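Local coordinates for protein SAS-6 (Leishmania major, PDB 4CKM) that probably builds the ring at the centre of the centriolar cartwheel through its N-terminal head domain, giving basal bodies their ninefold symmetry, at residues M46-M51 against P56-L61; F91-E96 against L138-N143; T154-E159 against T165-S170. All coordinates share one frame; numbering follows the deposited sequence.

In the fold
All three contacts lie within the N-terminal head domain of SAS-6 and belong to one mixed beta-sheet. Contacts 1 and 3 are antiparallel hairpins, each partly buried and held by backbone hydrogen bonds. Contact 2 is the buried one, its centre about 7 Å from the centre of the chain, where aromatic and aliphatic side chains meet without polar bonds. Strand 136-142 connects all three: it pairs with strand 39-50 of contact 1 on one side and with strand 152-160 of contact 3 on the other. Charged groups appear toward the surface. Arg-59 in contact 1 turns to Asp-85 within the chain, whereas Arg-156 in contact 3 also reaches Glu-110 of the second subunit.

Contact 1 of 3, residues M46-M51 against P56-L61; sequences MVSTKM and PQVRPL
A beta hairpin pairs strand 39-50 with strand 57-70, and residues 46-51 and 56-61 form its end near the turn. Val-47 and Arg-59 make a hydrogen-bonded antiparallel pair: Val-47 N gives to Arg-59 O at 2.9 Å, and Arg-59 N gives back to Val-47 O. Thr-49 and Gln-57 form the next such pair, with Thr-49 N to Gln-57 O at 2.8 Å. The two faces of the hairpin differ. On the inner face, Leu-61 CD1 packs on Val-47 CB at 3.6 Å, and the two side chains cross at about a right angle. Leu-61 CD1 also meets Thr-49 CG2 tip to tip, at 4.0 Å. The side chain of Arg-59 crosses that of Thr-49. Its CG lies between the backbone N and the carbonyl carbon (chi1 81°), and a bend at chi3 brings the guanidinium back over the neighbouring strand. Thr-49 OG1 then sits at the guanidinium edge, 2.9 Å from Arg-59 NH1. The other end of this group is held by Asp-85, which makes a salt bridge to Arg-59 NH2. On the outer face the contacts are thinner. Met-46 SD lies 4.1 Å from Pro-60 CB, and Val-58 CG2 touches Ser-48 CB at 3.8 Å. Ser-48 OG lies 3.3 Å from Pro-56 CB, at the turn end of the hairpin. Ser-48 and Lys-50 also bond through their backbones to strand 136-142. Val-47, Thr-49 and Leu-61 face the core, while Met-46, Val-58 and Pro-60 lie on the exposed side of this classic antiparallel beta hairpin, the first of the SAS-6 head domain.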
loop_
_atom_site.group_PDB
_atom_site.type_symbol
_atom_site.label_atom_id
_atom_site.label_comp_id
_atom_site.label_asym_id
_atom_site.label_seq_id
_atom_site.Cartn_x
_atom_site.Cartn_y
_atom_site.Cartn_z
ATOM N N MET A 46 -8.107 -15.379 11.978
ATOM C CA MET A 46 -8.290 -15.953 10.653
ATOM C C MET A 46 -7.336 -15.255 9.683
ATOM O O MET A 46 -7.254 -14.024 9.648
ATOM C CB MET A 46 -9.736 -15.764 10.181
ATOM C CG MET A 46 -10.752 -16.517 11.011
ATOM S SD MET A 46 -10.442 -18.273 10.878
ATOM C CE MET A 46 -11.534 -18.871 12.164
ATOM N N VAL A 47 -6.661 -16.047 8.862
ATOM C CA VAL A 47 -5.729 -15.527 7.883
ATOM C C VAL A 47 -5.959 -16.212 6.558
ATOM O O VAL A 47 -6.064 -17.427 6.497
ATOM C CB VAL A 47 -4.273 -15.742 8.358
ATOM C CG1 VAL A 47 -3.274 -15.060 7.422
ATOM C CG2 VAL A 47 -4.094 -15.210 9.782
ATOM N N SER A 48 -6.020 -15.431 5.485
ATOM C CA SER A 48 -5.911 -16.005 4.139
ATOM C C SER A 48 -4.439 -16.297 3.845
ATOM O O SER A 48 -3.628 -15.378 3.747
ATOM C CB SER A 48 -6.505 -15.076 3.072
ATOM O OG SER A 48 -6.301 -15.625 1.777
ATOM N N THR A 49 -4.105 -17.578 3.749
ATOM C CA THR A 49 -2.748 -18.035 3.458
ATOM C C THR A 49 -2.628 -18.589 2.049
ATOM O O THR A 49 -3.527 -19.285 1.563
ATOM C CB THR A 49 -2.336 -19.192 4.380
ATOM O OG1 THR A 49 -3.303 -20.243 4.274
ATOM C CG2 THR A 49 -2.292 -18.748 5.799
ATOM N N LYS A 50 -1.506 -18.315 1.407
ATOM C CA LYS A 50 -1.214 -18.932 0.128
ATOM C C LYS A 50 0.268 -18.966 -0.178
ATOM O O LYS A 50 1.012 -18.084 0.264
ATOM C CB LYS A 50 -1.977 -18.238 -0.993
ATOM C CG LYS A 50 -1.450 -16.898 -1.404
ATOM C CD LYS A 50 -2.315 -16.320 -2.502
ATOM C CE LYS A 50 -1.865 -14.914 -2.859
ATOM N NZ LYS A 50 -3.010 -13.975 -2.997
ATOM N N MET A 51 0.699 -20.038 -0.852
ATOM C CA MET A 51 1.996 -20.047 -1.527
ATOM C C MET A 51 1.731 -19.989 -3.015
ATOM O O MET A 51 1.300 -20.978 -3.611
ATOM C CB MET A 51 2.845 -21.280 -1.227
ATOM C CG MET A 51 4.213 -21.156 -1.933
ATOM S SD MET A 51 5.354 -22.559 -1.971
ATOM C CE MET A 51 4.364 -23.915 -2.613
ATOM N N PRO A 56 -5.628 -19.492 -2.323
ATOM C CA PRO A 56 -5.541 -19.352 -0.874
ATOM C C PRO A 56 -6.557 -20.165 -0.118
ATOM O O PRO A 56 -7.584 -20.542 -0.686
ATOM C CB PRO A 56 -5.829 -17.869 -0.651
ATOM C CG PRO A 56 -6.648 -17.448 -1.807
ATOM C CD PRO A 56 -6.254 -18.322 -2.961
ATOM N N GLN A 57 -6.281 -20.395 1.162
ATOM C CA GLN A 57 -7.302 -20.836 2.110
ATOM C C GLN A 57 -7.322 -19.889 3.293
ATOM O O GLN A 57 -6.305 -19.289 3.635
ATOM C CB GLN A 57 -7.031 -22.246 2.610
ATOM C CG GLN A 57 -5.747 -22.336 3.397
ATOM C CD GLN A 57 -5.572 -23.642 4.141
ATOM O OE1 GLN A 57 -6.423 -24.072 4.913
ATOM N NE2 GLN A 57 -4.426 -24.254 3.941
ATOM N N VAL A 58 -8.479 -19.784 3.936
ATOM C CA VAL A 58 -8.624 -18.986 5.134
ATOM C C VAL A 58 -8.672 -19.933 6.316
ATOM O O VAL A 58 -9.461 -20.870 6.338
ATOM C CB VAL A 58 -9.887 -18.111 5.064
ATOM C CG1 VAL A 58 -10.237 -17.544 6.421
ATOM C CG2 VAL A 58 -9.687 -16.978 4.055
ATOM N N ARG A 59 -7.803 -19.695 7.287
ATOM C CA ARG A 59 -7.609 -20.621 8.375
ATOM C C ARG A 59 -7.159 -19.923 9.653
ATOM O O ARG A 59 -6.596 -18.843 9.609
ATOM C CB ARG A 59 -6.606 -21.681 7.952
ATOM C CG ARG A 59 -5.164 -21.252 8.051
ATOM C CD ARG A 59 -4.313 -21.975 7.040
ATOM N NE ARG A 59 -3.088 -22.498 7.613
ATOM C CZ ARG A 59 -1.944 -22.670 6.950
ATOM N NH1 ARG A 59 -1.803 -22.308 5.678
ATOM N NH2 ARG A 59 -0.905 -23.169 7.591
ATOM N N PRO A 60 -7.426 -20.532 10.807
ATOM C CA PRO A 60 -7.066 -19.862 12.054
ATOM C C PRO A 60 -5.580 -20.017 12.348
ATOM O O PRO A 60 -5.049 -21.118 12.258
ATOM C CB PRO A 60 -7.933 -20.568 13.103
ATOM C CG PRO A 60 -8.232 -21.918 12.533
ATOM C CD PRO A 60 -8.048 -21.853 11.033
ATOM N N LEU A 61 -4.908 -18.909 12.649
ATOM C CA LEU A 61 -3.494 -18.954 13.007
ATOM C C LEU A 61 -3.283 -18.346 14.369
ATOM O O LEU A 61 -3.997 -17.429 14.784
ATOM C CB LEU A 61 -2.628 -18.215 11.970
ATOM C CG LEU A 61 -2.509 -18.814 10.563
ATOM C CD1 LEU A 61 -1.658 -17.938 9.642
ATOM C CD2 LEU A 61 -1.943 -20.232 10.602
#

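Contact 2 of 3, residues F91-E96 against L138-N143; sequences FLFELE and LSFVLN
Phe-93 and Phe-140 form a T-shaped pair inside the beta-sheet of the SAS-6 head domain. Their strands, 88-98 and 136-142, are not neighbours in the sheet. They face each other across its interior: the axes of 91-96 and 138-142 come within 11.4 Å, at 102°, so side chains alone fill the gap. The broad, buried part is aromatic. Phe-140 presents its edge to the face of Phe-93, with ring centroids 5.1 Å apart and planes at 76°. Its CE2 lies over the centre of the Phe-93 ring, and Phe-140 CZ is 3.8 Å from Phe-93 CG. The first torsion of Phe-140 sets CG opposite the backbone N (chi1 -168°), and the ring projects across the interior. Phe-91 adds a third ring. Phe-91 CZ approaches Phe-140 CD2 at 3.9 Å, and the two side chains pass alongside, pointing opposite ways. Leu-83 and Leu-173 also pack on Phe-140. The side toward the end of strand 136-142 is narrower and nearer solvent. Here Leu-142 is partly exposed, and it touches Phe-93 through a single methyl group in close contact. Beyond it the chain leaves the strand at Asn-143, whose backbone O bonds to Ser-150 OG in the following loop. The leucine crosses the phenylalanine at about a right angle and brings Leu-142 CD2 to 3.4 Å from Phe-93 CZ.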
loop_
_atom_site.group_PDB
_atom_site.type_symbol
_atom_site.label_atom_id
_atom_site.label_comp_id
_atom_site.label_asym_id
_atom_site.label_seq_id
_atom_site.Cartn_x
_atom_site.Cartn_y
_atom_site.Cartn_z
ATOM N N PHE A 91 5.024 -24.920 10.723
ATOM C CA PHE A 91 4.553 -23.577 10.409
ATOM C C PHE A 91 4.795 -22.655 11.583
ATOM O O PHE A 91 4.013 -22.602 12.527
ATOM C CB PHE A 91 3.071 -23.585 10.056
ATOM C CG PHE A 91 2.599 -22.319 9.409
ATOM C CD1 PHE A 91 2.355 -21.172 10.164
ATOM C CD2 PHE A 91 2.394 -22.264 8.040
ATOM C CE1 PHE A 91 1.919 -20.013 9.559
ATOM C CE2 PHE A 91 1.932 -21.105 7.440
ATOM C CZ PHE A 91 1.708 -19.980 8.198
ATOM N N LEU A 92 5.900 -21.932 11.497
ATOM C CA LEU A 92 6.327 -21.017 12.544
ATOM C C LEU A 92 7.132 -19.937 11.873
ATOM O O LEU A 92 8.199 -20.226 11.354
ATOM C CB LEU A 92 7.191 -21.746 13.565
ATOM C CG LEU A 92 8.000 -20.891 14.548
ATOM C CD1 LEU A 92 7.090 -19.970 15.343
ATOM C CD2 LEU A 92 8.819 -21.772 15.490
ATOM N N PHE A 93 6.600 -18.713 11.831
ATOM C CA PHE A 93 7.289 -17.604 11.182
ATOM C C PHE A 93 7.386 -16.428 12.156
ATOM O O PHE A 93 6.439 -16.153 12.896
ATOM C CB PHE A 93 6.566 -17.141 9.920
ATOM C CG PHE A 93 6.490 -18.168 8.831
ATOM C CD1 PHE A 93 5.631 -19.263 8.941
ATOM C CD2 PHE A 93 7.215 -18.004 7.662
ATOM C CE1 PHE A 93 5.546 -20.194 7.925
ATOM C CE2 PHE A 93 7.132 -18.927 6.632
ATOM C CZ PHE A 93 6.293 -20.022 6.756
ATOM N N GLU A 94 8.516 -15.725 12.117
ATOM C CA GLU A 94 8.799 -14.643 13.055
ATOM C C GLU A 94 9.445 -13.441 12.392
ATOM O O GLU A 94 10.251 -13.565 11.477
ATOM C CB GLU A 94 9.745 -15.113 14.141
ATOM C CG GLU A 94 9.181 -16.198 15.030
ATOM C CD GLU A 94 10.125 -16.581 16.157
ATOM O OE1 GLU A 94 11.345 -16.325 16.020
ATOM O OE2 GLU A 94 9.640 -17.122 17.179
ATOM N N LEU A 95 9.028 -12.276 12.856
ATOM C CA LEU A 95 9.723 -11.045 12.622
ATOM C C LEU A 95 10.266 -10.624 13.961
ATOM O O LEU A 95 9.535 -10.559 14.952
ATOM C CB LEU A 95 8.779 -9.957 12.141
ATOM C CG LEU A 95 9.402 -8.555 12.193
ATOM C CD1 LEU A 95 10.500 -8.445 11.150
ATOM C CD2 LEU A 95 8.377 -7.461 11.981
ATOM N N GLU A 96 11.541 -10.293 13.982
ATOM C CA GLU A 96 12.138 -9.758 15.183
ATOM C C GLU A 96 12.670 -8.397 14.835
ATOM O O GLU A 96 13.560 -8.265 14.011
ATOM C CB GLU A 96 13.240 -10.659 15.657
ATOM C CG GLU A 96 13.678 -10.351 17.066
ATOM C CD GLU A 96 14.868 -11.194 17.452
ATOM O OE1 GLU A 96 14.737 -12.444 17.403
ATOM O OE2 GLU A 96 15.929 -10.599 17.747
ATOM N N LEU A 138 -6.549 -10.166 7.390
ATOM C CA LEU A 138 -5.153 -10.581 7.313
ATOM C C LEU A 138 -4.897 -11.563 6.173
ATOM O O LEU A 138 -5.694 -12.491 5.914
ATOM C CB LEU A 138 -4.718 -11.256 8.604
ATOM C CG LEU A 138 -4.779 -10.385 9.854
ATOM C CD1 LEU A 138 -4.559 -11.237 11.098
ATOM C CD2 LEU A 138 -3.738 -9.278 9.764
ATOM N N SER A 139 -3.755 -11.366 5.533
ATOM C CA SER A 139 -3.279 -12.218 4.467
ATOM C C SER A 139 -1.842 -12.587 4.792
ATOM O O SER A 139 -1.119 -11.774 5.365
ATOM C CB SER A 139 -3.331 -11.465 3.154
ATOM O OG SER A 139 -2.806 -12.286 2.135
ATOM N N PHE A 140 -1.446 -13.815 4.486
ATOM C CA PHE A 140 -0.064 -14.241 4.651
ATOM C C PHE A 140 0.376 -14.983 3.410
ATOM O O PHE A 140 -0.110 -16.068 3.132
ATOM C CB PHE A 140 0.116 -15.108 5.877
ATOM C CG PHE A 140 1.553 -15.342 6.257
ATOM C CD1 PHE A 140 2.372 -14.280 6.636
ATOM C CD2 PHE A 140 2.082 -16.607 6.255
ATOM C CE1 PHE A 140 3.687 -14.482 7.012
ATOM C CE2 PHE A 140 3.411 -16.818 6.610
ATOM C CZ PHE A 140 4.211 -15.753 6.990
ATOM N N VAL A 141 1.278 -14.369 2.648
ATOM C CA VAL A 141 1.738 -14.929 1.387
ATOM C C VAL A 141 3.155 -15.441 1.514
ATOM O O VAL A 141 4.067 -14.682 1.795
ATOM C CB VAL A 141 1.744 -13.858 0.305
ATOM C CG1 VAL A 141 2.166 -14.469 -1.021
ATOM C CG2 VAL A 141 0.364 -13.189 0.206
ATOM N N LEU A 142 3.322 -16.734 1.322
ATOM C CA LEU A 142 4.619 -17.370 1.367
ATOM C C LEU A 142 5.359 -17.188 0.035
ATOM O O LEU A 142 4.734 -17.021 -1.003
ATOM C CB LEU A 142 4.456 -18.854 1.652
ATOM C CG LEU A 142 3.658 -19.305 2.888
ATOM C CD1 LEU A 142 3.492 -20.810 2.871
ATOM C CD2 LEU A 142 4.349 -18.931 4.170
ATOM N N ASN A 143 6.690 -17.210 0.077
ATOM C CA ASN A 143 7.493 -17.207 -1.152
ATOM C C ASN A 143 7.625 -18.619 -1.749
ATOM O O ASN A 143 7.116 -19.566 -1.178
ATOM C CB ASN A 143 8.871 -16.561 -0.882
ATOM C CG ASN A 143 9.822 -17.447 -0.075
ATOM O OD1 ASN A 143 9.437 -18.251 0.785
ATOM N ND2 ASN A 143 11.096 -17.261 -0.331
#

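Contact 3 of 3, residues T154-E159 against T165-S170; sequences TLRVLE and TVEHIS
Residues 154-159 and 165-170 run antiparallel as a beta hairpin whose register shifts by one residue between Val-157 and Leu-158, a beta bulge. Before the shift Val-157 N bonds to Ile-169 O at 3.0 Å, while Val-157 O accepts a hydrogen bond from His-168 N. Past it, Glu-159 and Val-166 bond in both directions. The bulge leaves His-168 with its CB bond directed toward the partner strand. There His-168 NE2 gives a nearly straight bond of 2.8 Å to Glu-159 OE1 (173° at the hydrogen). The acceptor lies in the ring plane, but the histidine approaches the anti side of OE1 from out of the carboxylate plane. Carboxylate and ring planes are 45° apart. Glu-159 reaches this far because its chain is extended beyond a CG set opposite the backbone N.

The other face carries a salt bridge. Arg-156 grips Glu-167 side-on, with both nitrogens on the same oxygen: Arg-156 NE to Glu-167 OE1 is 2.8 Å, and Arg-156 NH2 to the same OE1 is 3.2 Å. OE1 lies in the guanidinium plane, but that plane stands 78° from the carboxylate. Leu-158 CD2 covers one face of the Arg-156 guanidinium, 3.7 Å above its centre. A water accepts a hydrogen bond from Arg-156 NH2.

An apolar contact completes the hairpin: Val-157 CG2 meets Ile-169 CG2 at 3.8 Å, near Met-125 of helix 117-130. Three residues of the second subunit reach the hairpin: Glu-110 makes a salt bridge to Arg-156 NH1, Lys-164 bonds to His-168 O, and Val-166 packs on its counterpart Val-166. This is a bulged antiparallel hairpin at a subunit interface of the SAS-6 head domain.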
loop_
_atom_site.group_PDB
_atom_site.type_symbol
_atom_site.label_atom_id
_atom_site.label_comp_id
_atom_site.label_asym_id
_atom_site.label_seq_id
_atom_site.Cartn_x
_atom_site.Cartn_y
_atom_site.Cartn_z
ATOM N N THR A 154 4.940 -12.877 3.802
ATOM C CA THR A 154 4.540 -11.517 4.052
ATOM C C THR A 154 3.129 -11.470 4.622
ATOM O O THR A 154 2.159 -11.889 3.971
ATOM C CB THR A 154 4.604 -10.709 2.755
ATOM O OG1 THR A 154 5.941 -10.765 2.254
ATOM C CG2 THR A 154 4.206 -9.254 2.979
ATOM N N LEU A 155 3.042 -10.969 5.844
ATOM C CA LEU A 155 1.784 -10.711 6.527
ATOM C C LEU A 155 1.279 -9.336 6.167
ATOM O O LEU A 155 1.973 -8.349 6.411
ATOM C CB LEU A 155 1.983 -10.758 8.042
ATOM C CG LEU A 155 0.694 -10.509 8.860
ATOM C CD1 LEU A 155 -0.275 -11.663 8.686
ATOM C CD2 LEU A 155 0.997 -10.350 10.333
ATOM N N ARG A 156 0.068 -9.267 5.614
ATOM C CA ARG A 156 -0.542 -8.011 5.244
ATOM C C ARG A 156 -1.826 -7.748 6.053
ATOM O O ARG A 156 -2.635 -8.648 6.276
ATOM C CB ARG A 156 -0.876 -8.031 3.761
ATOM C CG ARG A 156 0.314 -8.195 2.832
ATOM C CD ARG A 156 -0.112 -8.456 1.384
ATOM N NE ARG A 156 -0.507 -7.225 0.701
ATOM C CZ ARG A 156 -1.485 -7.116 -0.221
ATOM N NH1 ARG A 156 -2.202 -8.172 -0.606
ATOM N NH2 ARG A 156 -1.772 -5.924 -0.757
ATOM N N VAL A 157 -2.007 -6.506 6.487
ATOM C CA VAL A 157 -3.238 -6.060 7.107
ATOM C C VAL A 157 -3.971 -5.248 6.065
ATOM O O VAL A 157 -3.463 -4.225 5.607
ATOM C CB VAL A 157 -2.985 -5.181 8.342
ATOM C CG1 VAL A 157 -4.296 -4.699 8.927
ATOM C CG2 VAL A 157 -2.211 -5.945 9.407
ATOM N N LEU A 158 -5.156 -5.723 5.692
ATOM C CA LEU A 158 -5.911 -5.205 4.557
ATOM C C LEU A 158 -7.248 -4.638 4.988
ATOM O O LEU A 158 -7.869 -5.104 5.948
ATOM C CB LEU A 158 -6.168 -6.336 3.553
ATOM C CG LEU A 158 -4.902 -7.054 3.080
ATOM C CD1 LEU A 158 -5.273 -8.238 2.193
ATOM C CD2 LEU A 158 -3.964 -6.069 2.362
ATOM N N GLU A 159 -7.684 -3.619 4.270
ATOM C CA GLU A 159 -9.005 -3.031 4.457
ATOM C C GLU A 159 -9.654 -2.969 3.100
ATOM O O GLU A 159 -9.068 -2.439 2.161
ATOM C CB GLU A 159 -8.887 -1.608 4.992
ATOM C CG GLU A 159 -10.224 -0.887 5.130
ATOM C CD GLU A 159 -10.096 0.613 5.375
ATOM O OE1 GLU A 159 -8.984 1.169 5.295
ATOM O OE2 GLU A 159 -11.129 1.256 5.634
ATOM N N THR A 165 -9.234 -3.006 -2.194
ATOM C CA THR A 165 -8.539 -3.404 -1.000
ATOM C C THR A 165 -7.296 -2.545 -0.826
ATOM O O THR A 165 -6.495 -2.365 -1.756
ATOM C CB THR A 165 -8.179 -4.887 -1.019
ATOM O OG1 THR A 165 -9.387 -5.647 -1.058
ATOM C CG2 THR A 165 -7.394 -5.267 0.225
ATOM N N VAL A 166 -7.150 -2.018 0.386
ATOM C CA VAL A 166 -6.062 -1.107 0.729
ATOM C C VAL A 166 -5.167 -1.786 1.739
ATOM O O VAL A 166 -5.638 -2.239 2.789
ATOM C CB VAL A 166 -6.627 0.162 1.391
ATOM C CG1 VAL A 166 -5.510 1.068 1.847
ATOM C CG2 VAL A 166 -7.529 0.897 0.427
ATOM N N GLU A 167 -3.881 -1.834 1.447
ATOM C CA GLU A 167 -2.933 -2.387 2.375
ATOM C C GLU A 167 -2.522 -1.323 3.408
ATOM O O GLU A 167 -2.086 -0.245 3.042
ATOM C CB GLU A 167 -1.730 -2.880 1.612
ATOM C CG GLU A 167 -0.685 -3.480 2.507
ATOM C CD GLU A 167 0.589 -3.719 1.759
ATOM O OE1 GLU A 167 0.617 -4.648 0.925
ATOM O OE2 GLU A 167 1.549 -2.958 2.007
ATOM N N HIS A 168 -2.717 -1.628 4.690
ATOM C CA HIS A 168 -2.303 -0.759 5.777
ATOM C C HIS A 168 -0.867 -1.006 6.137
ATOM O O HIS A 168 -0.128 -0.067 6.298
ATOM C CB HIS A 168 -3.201 -0.922 7.013
ATOM C CG HIS A 168 -4.467 -0.146 6.903
ATOM N ND1 HIS A 168 -4.698 1.001 7.621
ATOM C CD2 HIS A 168 -5.534 -0.300 6.081
ATOM C CE1 HIS A 168 -5.868 1.507 7.276
ATOM N NE2 HIS A 168 -6.395 0.738 6.340
ATOM N N ILE A 169 -0.456 -2.264 6.245
ATOM C CA ILE A 169 0.950 -2.561 6.529
ATOM C C ILE A 169 1.277 -3.953 6.052
ATOM O O ILE A 169 0.384 -4.789 5.917
ATOM C CB ILE A 169 1.250 -2.366 8.028
ATOM C CG1 ILE A 169 2.753 -2.442 8.325
ATOM C CG2 ILE A 169 0.490 -3.353 8.899
ATOM C CD1 ILE A 169 3.046 -2.094 9.773
ATOM N N SER A 170 2.540 -4.151 5.693
ATOM C CA SER A 170 3.115 -5.456 5.347
ATOM C C SER A 170 4.327 -5.677 6.214
ATOM O O SER A 170 5.065 -4.724 6.462
ATOM C CB SER A 170 3.630 -5.478 3.928
ATOM O OG SER A 170 2.695 -4.911 3.079
HETATM O O HOH W 1 -4.091 -4.741 -1.980
#